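Local coordinates for cephalosporin hydroxylase CMCI (Streptomyces clavuligerus, PDB 2BM8), which probably takes part in installing the 7-alpha-methoxy group of cephamycin antibiotics, on a Rossmann-like fold related to that of methyltransferases, at residues Tyr217-Ala220 with Leu224-Gly227; Arg34-Asp39 with Glu43-Leu48; Arg59-Leu64 with Ser95-Arg100. The protein carries 3 engineered substitutions. One frame throughout, in Å; residues are numbered along the deposited sequence.

Interaction 1: Tyr217-Ala220 with Leu224-Gly227; sequences YANA and LDRG
A218 and R226 join two beta turns, a type I turn over Y217-A220 and a type II turn over L224-G227, which lie in the long hairpin connection between the antiparallel strands 211-214 and 228-231. The tight part is backbone. R226 N donates to A218 O at 2.9 Å with an N-H...O angle of 159°, and D225 CA, 3.4 Å from A218 O, adds a CA-H...O contact, so one carbonyl oxygen is met by two donors of very different strength. On this buried side L224 and Y217 pack against helix 67-80, and Y217 OH reaches E79.

The other side is looser and polar. N219 OD1 and D225 OD1 lie 4.4 Å apart and do not bond directly; a water lies within hydrogen-bonding distance of both, 3.0 Å from N219 OD1 and 2.8 Å from D225 OD1. The amide nitrogen of N219 turns instead to P45 O of the second subunit. D225 is held by its own neighbour in the turn: with CG anti to the backbone N (chi1 -166°), its carboxylate meets the guanidinium of R226 side-on. Both nitrogens come from above the carboxylate plane, while the carboxylate lies at the in-plane edge of the guanidinium, R226 NE 3.0 Å from D225 OD1 and R226 NH2 3.2 Å from D225 OD2.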
ATOM      1  N   TYR B 217     -19.168 -18.308  -0.109  1.00 13.44           N
ATOM      2  CA  TYR B 217     -18.588 -18.069  -1.431  1.00 13.07           C
ATOM      3  C   TYR B 217     -18.521 -16.592  -1.837  1.00 12.99           C
ATOM      4  O   TYR B 217     -17.636 -16.204  -2.584  1.00 13.21           O
ATOM      5  CB  TYR B 217     -19.372 -18.860  -2.470  1.00 12.72           C
ATOM      6  CG  TYR B 217     -19.365 -20.353  -2.219  1.00 12.77           C
ATOM      7  CD1 TYR B 217     -20.546 -21.076  -2.142  1.00 12.07           C
ATOM      8  CD2 TYR B 217     -18.165 -21.045  -2.050  1.00 13.94           C
ATOM      9  CE1 TYR B 217     -20.535 -22.453  -1.909  1.00 13.36           C
ATOM     10  CE2 TYR B 217     -18.143 -22.424  -1.823  1.00 13.57           C
ATOM     11  CZ  TYR B 217     -19.327 -23.119  -1.759  1.00 13.48           C
ATOM     12  OH  TYR B 217     -19.298 -24.476  -1.535  1.00 12.88           O
ATOM     13  N   ALA B 218     -19.436 -15.780  -1.329  1.00 12.74           N
ATOM     14  CA  ALA B 218     -19.601 -14.397  -1.765  1.00 12.97           C
ATOM     15  C   ALA B 218     -18.375 -13.495  -1.595  1.00 12.99           C
ATOM     16  O   ALA B 218     -18.200 -12.577  -2.368  1.00 13.50           O
ATOM     17  CB  ALA B 218     -20.811 -13.755  -1.048  1.00 13.30           C
ATOM     18  N   ASN B 219     -17.540 -13.714  -0.590  1.00 13.24           N
ATOM     19  CA  ASN B 219     -16.317 -12.896  -0.452  1.00 13.30           C
ATOM     20  C   ASN B 219     -15.039 -13.609  -0.932  1.00 13.49           C
ATOM     21  O   ASN B 219     -13.944 -13.158  -0.668  1.00 14.31           O
ATOM     22  CB  ASN B 219     -16.155 -12.406   0.995  1.00 12.73           C
ATOM     23  CG  ASN B 219     -17.367 -11.608   1.487  1.00 12.42           C
ATOM     24  OD1 ASN B 219     -17.957 -10.819   0.744  1.00 13.39           O
ATOM     25  ND2 ASN B 219     -17.747 -11.820   2.741  1.00 10.76           N
ATOM     26  N   ALA B 220     -15.170 -14.707  -1.662  1.00 13.78           N
ATOM     27  CA  ALA B 220     -14.003 -15.560  -1.942  1.00 13.89           C
ATOM     28  C   ALA B 220     -13.264 -15.256  -3.253  1.00 13.80           C
ATOM     29  O   ALA B 220     -12.177 -15.755  -3.463  1.00 14.30           O
ATOM     30  CB  ALA B 220     -14.408 -17.031  -1.886  1.00 13.74           C
ATOM     31  N   LEU B 224     -16.631 -12.897  -8.200  1.00 15.20           N
ATOM     32  CA  LEU B 224     -17.907 -13.283  -7.624  1.00 15.56           C
ATOM     33  C   LEU B 224     -18.338 -12.400  -6.454  1.00 15.63           C
ATOM     34  O   LEU B 224     -19.413 -12.584  -5.920  1.00 15.59           O
ATOM     35  CB  LEU B 224     -17.822 -14.716  -7.138  1.00 16.03           C
ATOM     36  CG  LEU B 224     -17.513 -15.748  -8.198  1.00 16.69           C
ATOM     37  CD1 LEU B 224     -17.259 -17.080  -7.530  1.00 17.18           C
ATOM     38  CD2 LEU B 224     -18.660 -15.819  -9.190  1.00 17.65           C
ATOM     39  N   ASP B 225     -17.473 -11.468  -6.064  1.00 16.10           N
ATOM     40  CA  ASP B 225     -17.680 -10.518  -4.974  1.00 16.06           C
ATOM     41  C   ASP B 225     -19.131 -10.129  -4.821  1.00 15.79           C
ATOM     42  O   ASP B 225     -19.714  -9.544  -5.736  1.00 15.76           O
ATOM     43  CB  ASP B 225     -16.867  -9.242  -5.275  1.00 16.65           C
ATOM     44  CG  ASP B 225     -16.728  -8.320  -4.079  1.00 17.10           C
ATOM     45  OD1 ASP B 225     -17.315  -8.548  -3.013  1.00 18.72           O
ATOM     46  OD2 ASP B 225     -16.026  -7.305  -4.122  1.00 20.88           O
ATOM     47  N   ARG B 226     -19.701 -10.461  -3.663  1.00 15.39           N
ATOM     48  CA  ARG B 226     -21.045 -10.032  -3.266  1.00 15.04           C
ATOM     49  C   ARG B 226     -22.153 -10.350  -4.290  1.00 14.56           C
ATOM     50  O   ARG B 226     -23.168  -9.655  -4.321  1.00 14.14           O
ATOM     51  CB  ARG B 226     -21.035  -8.528  -2.958  1.00 15.03           C
ATOM     52  CG  ARG B 226     -20.240  -8.118  -1.722  1.00 15.32           C
ATOM     53  CD  ARG B 226     -20.022  -6.602  -1.611  1.00 15.71           C
ATOM     54  NE  ARG B 226     -18.968  -6.147  -2.523  1.00 16.41           N
ATOM     55  CZ  ARG B 226     -18.722  -4.880  -2.845  1.00 16.68           C
ATOM     56  NH1 ARG B 226     -19.450  -3.889  -2.356  1.00 17.87           N
ATOM     57  NH2 ARG B 226     -17.738  -4.600  -3.686  1.00 17.99           N
ATOM     58  N   GLY B 227     -21.969 -11.407  -5.089  1.00 14.26           N
ATOM     59  CA  GLY B 227     -22.871 -11.734  -6.194  1.00 14.26           C
ATOM     60  C   GLY B 227     -23.378 -13.168  -6.232  1.00 14.48           C
ATOM     61  O   GLY B 227     -24.045 -13.562  -7.190  1.00 14.06           O
TER
HETATM   62  O   HOH W   1     -16.308  -8.613  -0.446  1.00 39.95           O

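Interaction 2: Arg34-Asp39 with Glu43-Leu48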
ATOM      1  N   ARG B  34      13.780 -16.371 -22.562  1.00 20.65           N
ATOM      2  CA  ARG B  34      13.034 -17.374 -21.821  1.00 20.31           C
ATOM      3  C   ARG B  34      13.940 -18.243 -20.955  1.00 20.00           C
ATOM      4  O   ARG B  34      13.553 -18.669 -19.878  1.00 19.88           O
ATOM      5  CB  ARG B  34      12.282 -18.272 -22.792  1.00 20.56           C
ATOM      6  CG  ARG B  34      11.567 -19.419 -22.114  1.00 20.39           C
ATOM      7  CD  ARG B  34      10.357 -19.904 -22.849  1.00 19.16           C
ATOM      8  NE  ARG B  34       9.663 -20.895 -22.046  1.00 18.48           N
ATOM      9  CZ  ARG B  34       8.620 -21.570 -22.462  1.00 17.55           C
ATOM     10  NH1 ARG B  34       8.148 -21.375 -23.690  1.00 18.28           N
ATOM     11  NH2 ARG B  34       8.060 -22.459 -21.662  1.00 16.53           N
ATOM     12  N   ASP B  35      15.144 -18.517 -21.435  1.00 19.75           N
ATOM     13  CA  ASP B  35      16.071 -19.375 -20.709  1.00 19.59           C
ATOM     14  C   ASP B  35      17.158 -18.541 -20.009  1.00 18.73           C
ATOM     15  O   ASP B  35      18.250 -18.340 -20.535  1.00 18.73           O
ATOM     16  CB  ASP B  35      16.643 -20.431 -21.665  1.00 19.62           C
ATOM     17  CG  ASP B  35      15.557 -21.351 -22.217  1.00 21.32           C
ATOM     18  OD1 ASP B  35      14.889 -22.019 -21.402  1.00 24.39           O
ATOM     19  OD2 ASP B  35      15.272 -21.463 -23.433  1.00 23.00           O
ATOM     20  N   TRP B  36      16.833 -18.052 -18.817  1.00 17.84           N
ATOM     21  CA  TRP B  36      17.730 -17.191 -18.061  1.00 17.09           C
ATOM     22  C   TRP B  36      18.902 -17.995 -17.493  1.00 16.99           C
ATOM     23  O   TRP B  36      18.693 -19.064 -16.934  1.00 16.93           O
ATOM     24  CB  TRP B  36      16.976 -16.473 -16.935  1.00 16.71           C
ATOM     25  CG  TRP B  36      17.727 -15.289 -16.464  1.00 15.80           C
ATOM     26  CD1 TRP B  36      18.692 -15.278 -15.510  1.00 15.23           C
ATOM     27  CD2 TRP B  36      17.642 -13.950 -16.963  1.00 14.86           C
ATOM     28  NE1 TRP B  36      19.202 -14.013 -15.364  1.00 14.95           N
ATOM     29  CE2 TRP B  36      18.580 -13.176 -16.246  1.00 14.88           C
ATOM     30  CE3 TRP B  36      16.867 -13.318 -17.940  1.00 15.41           C
ATOM     31  CZ2 TRP B  36      18.769 -11.805 -16.473  1.00 14.57           C
ATOM     32  CZ3 TRP B  36      17.051 -11.943 -18.161  1.00 15.54           C
ATOM     33  CH2 TRP B  36      17.997 -11.208 -17.428  1.00 14.67           C
ATOM     34  N   PRO B  37      20.132 -17.505 -17.654  1.00 16.87           N
ATOM     35  CA  PRO B  37      21.311 -18.214 -17.132  1.00 16.86           C
ATOM     36  C   PRO B  37      21.427 -18.175 -15.598  1.00 16.84           C
ATOM     37  O   PRO B  37      21.214 -17.133 -14.984  1.00 16.62           O
ATOM     38  CB  PRO B  37      22.495 -17.493 -17.801  1.00 16.61           C
ATOM     39  CG  PRO B  37      21.995 -16.152 -18.197  1.00 16.71           C
ATOM     40  CD  PRO B  37      20.506 -16.275 -18.381  1.00 17.00           C
ATOM     41  N   LEU B  38      21.795 -19.305 -15.004  1.00 16.92           N
ATOM     42  CA  LEU B  38      21.780 -19.465 -13.550  1.00 17.11           C
ATOM     43  C   LEU B  38      22.941 -18.768 -12.832  1.00 17.49           C
ATOM     44  O   LEU B  38      22.878 -18.515 -11.621  1.00 17.27           O
ATOM     45  CB  LEU B  38      21.751 -20.958 -13.197  1.00 17.00           C
ATOM     46  CG  LEU B  38      20.400 -21.576 -12.794  1.00 16.74           C
ATOM     47  CD1 LEU B  38      19.220 -20.760 -13.270  1.00 16.38           C
ATOM     48  CD2 LEU B  38      20.262 -23.023 -13.279  1.00 16.10           C
ATOM     49  N   ASP B  39      24.006 -18.480 -13.569  1.00 18.05           N
ATOM     50  CA  ASP B  39      25.116 -17.685 -13.037  1.00 18.58           C
ATOM     51  C   ASP B  39      24.718 -16.219 -12.834  1.00 18.91           C
ATOM     52  O   ASP B  39      25.318 -15.517 -12.016  1.00 18.95           O
ATOM     53  CB  ASP B  39      26.391 -17.804 -13.911  1.00 18.61           C
ATOM     54  CG  ASP B  39      26.156 -17.465 -15.386  1.00 18.79           C
ATOM     55  OD1 ASP B  39      25.220 -18.017 -15.999  1.00 17.79           O
ATOM     56  OD2 ASP B  39      26.886 -16.677 -16.022  1.00 19.28           O
ATOM     57  N   GLU B  43      20.043 -11.450 -11.131  1.00 19.53           N
ATOM     58  CA  GLU B  43      19.823 -10.277 -11.967  1.00 19.80           C
ATOM     59  C   GLU B  43      18.534 -10.369 -12.794  1.00 19.70           C
ATOM     60  O   GLU B  43      18.178  -9.407 -13.476  1.00 19.80           O
ATOM     61  CB  GLU B  43      21.015 -10.077 -12.909  1.00 20.00           C
ATOM     62  CG  GLU B  43      22.384 -10.074 -12.237  1.00 21.23           C
ATOM     63  CD  GLU B  43      23.516 -10.160 -13.247  1.00 22.82           C
ATOM     64  OE1 GLU B  43      23.470  -9.429 -14.262  1.00 23.93           O
ATOM     65  OE2 GLU B  43      24.453 -10.963 -13.037  1.00 24.59           O
ATOM     66  N   ALA B  44      17.841 -11.512 -12.747  1.00 19.42           N
ATOM     67  CA  ALA B  44      16.654 -11.723 -13.575  1.00 19.10           C
ATOM     68  C   ALA B  44      15.515 -10.861 -13.071  1.00 19.03           C
ATOM     69  O   ALA B  44      15.336 -10.723 -11.860  1.00 19.20           O
ATOM     70  CB  ALA B  44      16.239 -13.183 -13.574  1.00 18.89           C
ATOM     71  N   PRO B  45      14.743 -10.287 -13.991  1.00 18.88           N
ATOM     72  CA  PRO B  45      13.603  -9.444 -13.614  1.00 19.08           C
ATOM     73  C   PRO B  45      12.505 -10.242 -12.898  1.00 19.08           C
ATOM     74  O   PRO B  45      12.411 -11.458 -13.067  1.00 18.77           O
ATOM     75  CB  PRO B  45      13.118  -8.874 -14.960  1.00 18.86           C
ATOM     76  CG  PRO B  45      13.597  -9.812 -15.967  1.00 18.86           C
ATOM     77  CD  PRO B  45      14.878 -10.401 -15.450  1.00 18.92           C
ATOM     78  N   ARG B  46      11.699  -9.550 -12.102  1.00 19.40           N
ATOM     79  CA  ARG B  46      10.769 -10.206 -11.176  1.00 20.11           C
ATOM     80  C   ARG B  46       9.298 -10.125 -11.574  1.00 20.31           C
ATOM     81  O   ARG B  46       8.472 -10.884 -11.079  1.00 20.43           O
ATOM     82  CB  ARG B  46      10.955  -9.609  -9.788  1.00 20.27           C
ATOM     83  CG  ARG B  46      12.308  -9.958  -9.184  1.00 21.39           C
ATOM     84  CD  ARG B  46      12.318 -11.325  -8.520  1.00 23.03           C
ATOM     85  NE  ARG B  46      11.447 -11.324  -7.351  1.00 24.11           N
ATOM     86  CZ  ARG B  46      11.729 -10.716  -6.205  1.00 25.05           C
ATOM     87  NH1 ARG B  46      12.882 -10.070  -6.037  1.00 26.25           N
ATOM     88  NH2 ARG B  46      10.858 -10.759  -5.210  1.00 25.89           N
ATOM     89  N   ASP B  47       8.979  -9.203 -12.470  1.00 20.93           N
ATOM     90  CA  ASP B  47       7.625  -9.041 -12.964  1.00 21.09           C
ATOM     91  C   ASP B  47       7.279 -10.165 -13.957  1.00 21.02           C
ATOM     92  O   ASP B  47       8.151 -10.905 -14.403  1.00 20.64           O
ATOM     93  CB  ASP B  47       7.414  -7.625 -13.543  1.00 21.27           C
ATOM     94  CG  ASP B  47       8.244  -7.350 -14.780  1.00 22.67           C
ATOM     95  OD1 ASP B  47       7.660  -7.364 -15.876  1.00 26.43           O
ATOM     96  OD2 ASP B  47       9.466  -7.080 -14.773  1.00 24.09           O
ATOM     97  N   LEU B  48       5.990 -10.295 -14.245  1.00 20.81           N
ATOM     98  CA  LEU B  48       5.449 -11.370 -15.066  1.00 20.91           C
ATOM     99  C   LEU B  48       6.111 -11.503 -16.444  1.00 20.51           C
ATOM    100  O   LEU B  48       6.467 -12.596 -16.862  1.00 20.13           O
ATOM    101  CB  LEU B  48       3.943 -11.144 -15.240  1.00 21.00           C
ATOM    102  CG  LEU B  48       2.982 -12.307 -15.533  1.00 22.39           C
ATOM    103  CD1 LEU B  48       3.603 -13.704 -15.384  1.00 22.90           C
ATOM    104  CD2 LEU B  48       1.747 -12.173 -14.631  1.00 23.13           C
TER
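W36, within the short strand 35-37, and A44, in the irregular segment that doubles back past it, mark the closest approach of the two backbones, their CA atoms 7.2 Å apart. The gap is filled by one side chain. With CG anti to the backbone N (chi1 -161°), the W36 indole reaches across and offers a face to A44 and P45. The A44 methyl sits almost directly above the pyrrole ring, CB 3.5 Å from its centroid and 9° off the normal, a close CH-pi contact. P45 CD lies over the same face but above the benzene ring, 4.0 Å from its centroid and nearer the rim, against CH2 and CZ3. P37 CD packs on the opposite face, so the indole is sandwiched between two prolines and an alanine. Its polar edge is used as well: W36 NE1 hydrogen-bonds R40 O, in the short connection between the segments.

This hook of chain stands far from the body of its own subunit and belongs to the assembly. W36 pairs antiparallel with a strand of the second subunit, whose D214 and R230 form salt bridges with R34 and D35, while R34 also meets E79 on helix 67-80 of that subunit.

Interaction 3: Arg59-Leu64 with Ser95-Arg100; sequences RGLRML and SLAWFR
M63 lays its terminal methyl over the indole of W98, the two side chains crossing at about a right angle. CE stands 4.1 Å from the centroid of the five-membered ring and 14° off its normal, displaced toward the rim, with CG and CD2 as its nearest ring atoms. The sulfur approaches the same ring obliquely, 4.7 Å from that centroid, so the Met-aromatic contact is made mainly by the methyl, face-on. The bend at chi2 (-74°) brings M63 SD 4.0 Å from S95 CA and equally far from W98 CB; the bend at chi3 (-81°) then turns CE over the ring. W98 places its ring for this by holding CG anti to the backbone N.

The helix concerned, 94-106, is the crossover helix between the parallel strands 84-88 and 111-116, a beta-alpha-beta unit of the Rossmann-like fold of class I methyltransferases. Segment 59-64, which carries strand 61-62, the antiparallel partner of 57-58, runs along one side of it. An alanine in place of M63 would probably leave the W98 face without its methyl partner and open a gap between this segment and the start of the helix.

Farther along, L61 meets the helix more lightly: L61 CD1 and A97 CB touch at 4.1 Å, a single methyl-to-methyl contact two residues on from S95. Beyond this the polar ends take over. R59 NH1 and R100 NH2 come within 4.6 Å, and their like charges are probably offset by D128, which forms salt bridges with both arginines; R59 has a second acidic partner in D101, on the same helix as R100.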
ATOM      1  N   ARG B  59      -7.210 -26.196 -21.340  1.00 15.59           N
ATOM      2  CA  ARG B  59      -6.991 -27.025 -22.524  1.00 16.03           C
ATOM      3  C   ARG B  59      -7.030 -26.263 -23.849  1.00 15.75           C
ATOM      4  O   ARG B  59      -7.756 -26.641 -24.763  1.00 15.84           O
ATOM      5  CB  ARG B  59      -8.041 -28.125 -22.579  1.00 16.20           C
ATOM      6  CG  ARG B  59      -8.111 -28.957 -21.343  1.00 18.28           C
ATOM      7  CD  ARG B  59      -9.150 -30.079 -21.379  1.00 20.95           C
ATOM      8  NE  ARG B  59      -9.623 -30.412 -22.719  1.00 23.54           N
ATOM      9  CZ  ARG B  59     -10.631 -31.236 -22.972  1.00 27.19           C
ATOM     10  NH1 ARG B  59     -11.283 -31.850 -21.993  1.00 28.05           N
ATOM     11  NH2 ARG B  59     -10.978 -31.478 -24.229  1.00 29.71           N
ATOM     12  N   GLY B  60      -6.284 -25.171 -23.941  1.00 15.59           N
ATOM     13  CA  GLY B  60      -6.135 -24.451 -25.198  1.00 15.27           C
ATOM     14  C   GLY B  60      -7.273 -23.511 -25.572  1.00 15.08           C
ATOM     15  O   GLY B  60      -7.266 -22.933 -26.663  1.00 14.58           O
ATOM     16  N   LEU B  61      -8.247 -23.360 -24.678  1.00 15.39           N
ATOM     17  CA  LEU B  61      -9.282 -22.319 -24.801  1.00 15.72           C
ATOM     18  C   LEU B  61      -9.051 -21.264 -23.742  1.00 15.50           C
ATOM     19  O   LEU B  61      -8.662 -21.574 -22.624  1.00 14.36           O
ATOM     20  CB  LEU B  61     -10.686 -22.894 -24.604  1.00 15.84           C
ATOM     21  CG  LEU B  61     -10.913 -24.222 -25.304  1.00 16.86           C
ATOM     22  CD1 LEU B  61     -12.138 -24.925 -24.770  1.00 17.13           C
ATOM     23  CD2 LEU B  61     -10.996 -23.977 -26.811  1.00 17.84           C
ATOM     24  N   ARG B  62      -9.315 -20.013 -24.097  1.00 15.73           N
ATOM     25  CA  ARG B  62      -9.219 -18.917 -23.142  1.00 15.49           C
ATOM     26  C   ARG B  62     -10.228 -19.121 -22.028  1.00 16.53           C
ATOM     27  O   ARG B  62     -11.357 -19.529 -22.291  1.00 16.95           O
ATOM     28  CB  ARG B  62      -9.491 -17.602 -23.841  1.00 14.86           C
ATOM     29  CG  ARG B  62      -8.438 -17.263 -24.868  1.00 13.50           C
ATOM     30  CD  ARG B  62      -8.557 -15.896 -25.415  1.00 12.39           C
ATOM     31  NE  ARG B  62      -8.583 -14.943 -24.331  1.00 13.39           N
ATOM     32  CZ  ARG B  62      -9.258 -13.807 -24.311  1.00 14.87           C
ATOM     33  NH1 ARG B  62      -9.974 -13.403 -25.356  1.00 16.06           N
ATOM     34  NH2 ARG B  62      -9.199 -13.065 -23.216  1.00 15.35           N
ATOM     35  N   MET B  63      -9.808 -18.841 -20.797  1.00 17.29           N
ATOM     36  CA  MET B  63     -10.653 -18.926 -19.614  1.00 18.39           C
ATOM     37  C   MET B  63     -10.782 -17.537 -19.039  1.00 17.97           C
ATOM     38  O   MET B  63      -9.825 -17.023 -18.478  1.00 17.94           O
ATOM     39  CB  MET B  63     -10.010 -19.820 -18.537  1.00 19.20           C
ATOM     40  CG  MET B  63     -10.554 -21.229 -18.466  1.00 21.68           C
ATOM     41  SD  MET B  63     -12.168 -21.280 -17.725  1.00 27.81           S
ATOM     42  CE  MET B  63     -11.797 -21.235 -16.053  1.00 28.22           C
ATOM     43  N   LEU B  64     -11.966 -16.945 -19.154  1.00 18.10           N
ATOM     44  CA  LEU B  64     -12.221 -15.628 -18.586  1.00 18.18           C
ATOM     45  C   LEU B  64     -12.418 -15.661 -17.069  1.00 17.61           C
ATOM     46  O   LEU B  64     -12.403 -14.618 -16.435  1.00 17.73           O
ATOM     47  CB  LEU B  64     -13.446 -14.987 -19.234  1.00 18.58           C
ATOM     48  CG  LEU B  64     -13.383 -14.508 -20.685  1.00 20.34           C
ATOM     49  CD1 LEU B  64     -14.034 -13.144 -20.776  1.00 22.48           C
ATOM     50  CD2 LEU B  64     -11.977 -14.449 -21.241  1.00 22.15           C
ATOM     51  N   SER B  95     -15.283 -21.518 -20.404  1.00 16.65           N
ATOM     52  CA  SER B  95     -15.852 -21.835 -19.110  1.00 16.70           C
ATOM     53  C   SER B  95     -16.913 -22.957 -19.188  1.00 15.98           C
ATOM     54  O   SER B  95     -17.094 -23.706 -18.243  1.00 16.42           O
ATOM     55  CB  SER B  95     -16.418 -20.567 -18.474  1.00 16.67           C
ATOM     56  OG  SER B  95     -17.576 -20.173 -19.179  1.00 19.13           O
ATOM     57  N   LEU B  96     -17.610 -23.082 -20.303  1.00 15.71           N
ATOM     58  CA  LEU B  96     -18.516 -24.229 -20.525  1.00 15.28           C
ATOM     59  C   LEU B  96     -17.786 -25.585 -20.498  1.00 14.80           C
ATOM     60  O   LEU B  96     -18.197 -26.500 -19.793  1.00 14.45           O
ATOM     61  CB  LEU B  96     -19.194 -24.106 -21.884  1.00 15.34           C
ATOM     62  CG  LEU B  96     -20.494 -23.329 -22.032  1.00 16.65           C
ATOM     63  CD1 LEU B  96     -20.669 -22.253 -20.987  1.00 17.21           C
ATOM     64  CD2 LEU B  96     -20.556 -22.757 -23.434  1.00 16.75           C
ATOM     65  N   ALA B  97     -16.725 -25.710 -21.295  1.00 14.10           N
ATOM     66  CA  ALA B  97     -15.937 -26.928 -21.338  1.00 13.76           C
ATOM     67  C   ALA B  97     -15.313 -27.227 -19.986  1.00 13.91           C
ATOM     68  O   ALA B  97     -15.195 -28.389 -19.605  1.00 13.80           O
ATOM     69  CB  ALA B  97     -14.856 -26.826 -22.387  1.00 14.09           C
ATOM     70  N   TRP B  98     -14.919 -26.178 -19.265  1.00 14.12           N
ATOM     71  CA  TRP B  98     -14.321 -26.319 -17.946  1.00 14.11           C
ATOM     72  C   TRP B  98     -15.343 -26.907 -16.977  1.00 13.66           C
ATOM     73  O   TRP B  98     -15.055 -27.890 -16.307  1.00 14.19           O
ATOM     74  CB  TRP B  98     -13.790 -24.972 -17.435  1.00 14.75           C
ATOM     75  CG  TRP B  98     -13.128 -25.065 -16.095  1.00 15.47           C
ATOM     76  CD1 TRP B  98     -11.907 -25.576 -15.831  1.00 17.74           C
ATOM     77  CD2 TRP B  98     -13.672 -24.667 -14.845  1.00 16.75           C
ATOM     78  NE1 TRP B  98     -11.636 -25.508 -14.486  1.00 18.47           N
ATOM     79  CE2 TRP B  98     -12.715 -24.957 -13.857  1.00 17.89           C
ATOM     80  CE3 TRP B  98     -14.873 -24.079 -14.455  1.00 19.47           C
ATOM     81  CZ2 TRP B  98     -12.923 -24.693 -12.518  1.00 18.20           C
ATOM     82  CZ3 TRP B  98     -15.076 -23.804 -13.125  1.00 19.24           C
ATOM     83  CH2 TRP B  98     -14.110 -24.122 -12.170  1.00 19.69           C
ATOM     84  N   PHE B  99     -16.532 -26.328 -16.930  1.00 13.01           N
ATOM     85  CA  PHE B  99     -17.598 -26.831 -16.061  1.00 12.93           C
ATOM     86  C   PHE B  99     -17.935 -28.286 -16.374  1.00 13.13           C
ATOM     87  O   PHE B  99     -18.141 -29.084 -15.463  1.00 12.71           O
ATOM     88  CB  PHE B  99     -18.878 -26.000 -16.205  1.00 12.58           C
ATOM     89  CG  PHE B  99     -18.905 -24.766 -15.362  1.00 11.93           C
ATOM     90  CD1 PHE B  99     -19.149 -23.526 -15.935  1.00 10.79           C
ATOM     91  CD2 PHE B  99     -18.716 -24.837 -13.992  1.00 11.93           C
ATOM     92  CE1 PHE B  99     -19.186 -22.384 -15.162  1.00 10.43           C
ATOM     93  CE2 PHE B  99     -18.758 -23.693 -13.212  1.00 10.88           C
ATOM     94  CZ  PHE B  99     -18.990 -22.466 -13.805  1.00 11.09           C
ATOM     95  N   ARG B 100     -18.009 -28.602 -17.666  1.00 13.43           N
ATOM     96  CA  ARG B 100     -18.258 -29.958 -18.138  1.00 13.91           C
ATOM     97  C   ARG B 100     -17.150 -30.903 -17.700  1.00 14.30           C
ATOM     98  O   ARG B 100     -17.406 -31.932 -17.107  1.00 14.21           O
ATOM     99  CB  ARG B 100     -18.375 -29.983 -19.665  1.00 13.58           C
ATOM    100  CG  ARG B 100     -18.906 -31.297 -20.213  1.00 13.55           C
ATOM    101  CD  ARG B 100     -17.824 -32.346 -20.562  1.00 15.09           C
ATOM    102  NE  ARG B 100     -16.685 -31.766 -21.279  1.00 15.74           N
ATOM    103  CZ  ARG B 100     -16.711 -31.388 -22.555  1.00 16.21           C
ATOM    104  NH1 ARG B 100     -17.809 -31.521 -23.282  1.00 16.71           N
ATOM    105  NH2 ARG B 100     -15.640 -30.863 -23.113  1.00 16.70           N
TER

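In the fold
Read from the N terminus, interaction 2 comes first and closes a short loop at 40-42 within the extended arm. Interaction 3 follows, its segments separated by helix 67-80 and strand 84-88, and ties the small 57-62 sheet to helix 94-106. Interaction 1 closes the tight loop 221-223 near the C terminus, in the connection between strands 211-214 and 228-231. The three lie in series, neither nesting nor crossing. Within one chain interactions 1 and 2 are remote, their centres 36 Å apart, whereas helix 67-80 links interactions 1 and 3, Y73 touching both L224 and W98. Between subunits the distant pair meets: segment 43-48 of one chain hydrogen-bonds segment 217-220 of the second subunit.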